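Local coordinates for nicking enzyme (Staphylococcus aureus, PDB 4HT4), which is a plasmid-encoded DNA relaxase that probably nicks one strand at the transfer origin during conjugative spread of antibiotic resistance, this chain being its N-terminal relaxase part, at residues M115-N120 / L133-R138. The protein carries 1 engineered substitution. Numbering follows the deposited sequence.
With nucleotides of chain B.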
loop_
_atom_site.group_PDB
_atom_site.type_symbol
_atom_site.label_atom_id
_atom_site.label_comp_id
_atom_site.label_asym_id
_atom_site.label_seq_id
_atom_site.Cartn_x
_atom_site.Cartn_y
_atom_site.Cartn_z
HETATM N N MSE A 115 0.622 -9.756 -1.944
HETATM C CA MSE A 115 -0.425 -9.003 -1.272
HETATM C C MSE A 115 -1.277 -8.253 -2.287
HETATM O O MSE A 115 -0.958 -8.214 -3.474
HETATM C CB MSE A 115 0.203 -8.006 -0.296
HETATM C CG MSE A 115 1.642 -8.341 0.064
HETATM SE SE MSE A 115 2.604 -6.876 0.915
HETATM C CE MSE A 115 1.721 -6.899 2.641
ATOM N N ILE A 116 -2.370 -7.665 -1.813
ATOM C CA ILE A 116 -3.159 -6.759 -2.632
ATOM C C ILE A 116 -2.796 -5.333 -2.248
ATOM O O ILE A 116 -2.878 -4.959 -1.078
ATOM C CB ILE A 116 -4.666 -6.974 -2.437
ATOM C CG1 ILE A 116 -5.059 -8.398 -2.837
ATOM C CG2 ILE A 116 -5.453 -5.957 -3.248
ATOM C CD1 ILE A 116 -6.541 -8.668 -2.743
ATOM N N VAL A 117 -2.388 -4.541 -3.233
ATOM C CA VAL A 117 -1.882 -3.202 -2.965
ATOM C C VAL A 117 -2.795 -2.108 -3.505
ATOM O O VAL A 117 -3.066 -2.045 -4.705
ATOM C CB VAL A 117 -0.476 -3.011 -3.557
ATOM C CG1 VAL A 117 0.073 -1.646 -3.184
ATOM C CG2 VAL A 117 0.451 -4.113 -3.072
ATOM N N ASP A 118 -3.263 -1.248 -2.609
ATOM C CA ASP A 118 -4.053 -0.092 -3.002
ATOM C C ASP A 118 -3.129 1.112 -3.139
ATOM O O ASP A 118 -2.856 1.810 -2.160
ATOM C CB ASP A 118 -5.138 0.193 -1.964
ATOM C CG ASP A 118 -6.244 1.084 -2.501
ATOM O OD1 ASP A 118 -5.999 1.834 -3.470
ATOM O OD2 ASP A 118 -7.362 1.035 -1.949
ATOM N N LEU A 119 -2.651 1.351 -4.355
ATOM C CA LEU A 119 -1.684 2.414 -4.605
ATOM C C LEU A 119 -2.353 3.760 -4.851
ATOM O O LEU A 119 -3.228 3.885 -5.710
ATOM C CB LEU A 119 -0.795 2.057 -5.796
ATOM C CG LEU A 119 0.204 3.133 -6.229
ATOM C CD1 LEU A 119 1.240 3.375 -5.142
ATOM C CD2 LEU A 119 0.871 2.747 -7.538
ATOM N N ASN A 120 -1.932 4.765 -4.090
ATOM C CA ASN A 120 -2.420 6.126 -4.268
ATOM C C ASN A 120 -1.282 7.135 -4.171
ATOM O O ASN A 120 -0.561 7.176 -3.174
ATOM C CB ASN A 120 -3.500 6.457 -3.238
ATOM C CG ASN A 120 -4.634 5.455 -3.241
ATOM O OD1 ASN A 120 -4.709 4.584 -2.375
ATOM N ND2 ASN A 120 -5.520 5.566 -4.223
ATOM N N LEU A 133 0.632 3.253 0.190
ATOM C CA LEU A 133 0.363 1.888 -0.248
ATOM C C LEU A 133 -0.360 1.074 0.825
ATOM O O LEU A 133 0.256 0.614 1.787
ATOM C CB LEU A 133 1.656 1.178 -0.659
ATOM C CG LEU A 133 2.311 1.570 -1.986
ATOM C CD1 LEU A 133 3.137 2.840 -1.850
ATOM C CD2 LEU A 133 3.167 0.427 -2.505
ATOM N N LEU A 134 -1.668 0.907 0.656
ATOM C CA LEU A 134 -2.456 0.068 1.553
ATOM C C LEU A 134 -2.370 -1.393 1.134
ATOM O O LEU A 134 -2.812 -1.765 0.045
ATOM C CB LEU A 134 -3.917 0.517 1.576
ATOM C CG LEU A 134 -4.340 1.432 2.723
ATOM C CD1 LEU A 134 -5.820 1.752 2.624
ATOM C CD2 LEU A 134 -4.023 0.782 4.058
ATOM N N CYS A 135 -1.807 -2.219 2.008
ATOM C CA CYS A 135 -1.584 -3.625 1.701
ATOM C C CYS A 135 -2.348 -4.537 2.654
ATOM O O CYS A 135 -2.467 -4.246 3.845
ATOM C CB CYS A 135 -0.091 -3.941 1.769
ATOM S SG CYS A 135 0.942 -2.859 0.757
ATOM N N THR A 136 -2.861 -5.642 2.122
ATOM C CA THR A 136 -3.577 -6.620 2.932
ATOM C C THR A 136 -2.618 -7.362 3.855
ATOM O O THR A 136 -1.430 -7.488 3.561
ATOM C CB THR A 136 -4.330 -7.637 2.057
ATOM O OG1 THR A 136 -3.405 -8.299 1.184
ATOM C CG2 THR A 136 -5.392 -6.936 1.225
ATOM N N LEU A 137 -3.139 -7.852 4.976
ATOM C CA LEU A 137 -2.324 -8.567 5.949
ATOM C C LEU A 137 -2.479 -10.077 5.795
ATOM O O LEU A 137 -1.859 -10.853 6.523
ATOM C CB LEU A 137 -2.694 -8.147 7.370
ATOM C CG LEU A 137 -2.529 -6.671 7.736
ATOM C CD1 LEU A 137 -3.006 -6.424 9.153
ATOM C CD2 LEU A 137 -1.085 -6.247 7.587
ATOM N N ARG A 138 -3.311 -10.487 4.844
ATOM C CA ARG A 138 -3.544 -11.902 4.586
ATOM C C ARG A 138 -3.405 -12.206 3.099
ATOM O O ARG A 138 -3.509 -11.311 2.259
ATOM C CB ARG A 138 -4.937 -12.312 5.070
ATOM C CG ARG A 138 -5.195 -12.055 6.548
ATOM C CD ARG A 138 -6.672 -12.200 6.877
ATOM N NE ARG A 138 -6.971 -11.856 8.265
ATOM C CZ ARG A 138 -7.231 -12.747 9.217
ATOM N NH1 ARG A 138 -7.236 -14.042 8.933
ATOM N NH2 ARG A 138 -7.494 -12.344 10.452
ATOM P P DC B 16 -6.538 -15.393 12.542
ATOM O OP1 DC B 16 -7.645 -15.303 11.565
ATOM O OP2 DC B 16 -5.211 -15.889 12.108
ATOM O "O5'" DC B 16 -6.332 -13.952 13.206
ATOM C "C5'" DC B 16 -5.217 -13.722 14.050
ATOM C "C4'" DC B 16 -5.539 -12.707 15.128
ATOM O "O4'" DC B 16 -5.479 -13.376 16.411
ATOM C "C3'" DC B 16 -4.575 -11.526 15.179
ATOM O "O3'" DC B 16 -5.279 -10.299 14.998
ATOM C "C2'" DC B 16 -3.911 -11.586 16.553
ATOM C "C1'" DC B 16 -4.681 -12.652 17.326
ATOM N N1 DC B 16 -3.777 -13.607 18.028
ATOM C C2 DC B 16 -3.385 -13.354 19.347
ATOM O O2 DC B 16 -3.800 -12.338 19.916
ATOM N N3 DC B 16 -2.562 -14.230 19.972
ATOM C C4 DC B 16 -2.132 -15.316 19.329
ATOM N N4 DC B 16 -1.322 -16.151 19.985
ATOM C C5 DC B 16 -2.515 -15.592 17.983
ATOM C C6 DC B 16 -3.329 -14.719 17.380
#
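Thr136 turns its hydroxyl between its own backbone N and carbonyl carbon (chi1 58°), which sets OG1 in front of Ile116 N, while CG1 of Val117, anti to the backbone N (chi1 -176°), reaches CD2 of Leu133. The Val117-Leu133 contact lies within the antiparallel hairpin of strands 117-122 and 130-136, central in the five-stranded relaxase sheet, and Ile116 directly precedes it; farther along, the same hairpin supplies the nickel-binding histidines His122, His130 and His132. The N-H of Ile116 points almost straight at Thr136 OG1 (3.2 Å, 177°); that hydroxyl in turn donates to Arg138 O, while Thr136 N donates to Ile116 O. Further in, Asp118 N bonds Leu134 O at 2.7 Å. One face carries Val117, Leu119, Leu133 and Cys135; there Leu119 and Leu133 lie side by side, pointing the same way, with Leu119 CD1 3.8 Å from Leu133 CG. On the other face lie Asp118 and Leu134, the carboxylate held by Arg64 and Trp68. Beyond the strand, Arg138 meets the bound DNA. Its NE pairs with Glu75, and OP1 of DC16 of chain B lies in the guanidinium plane, 2.9 Å from Arg138 NH1 and 3.2 Å from Arg138 NH2.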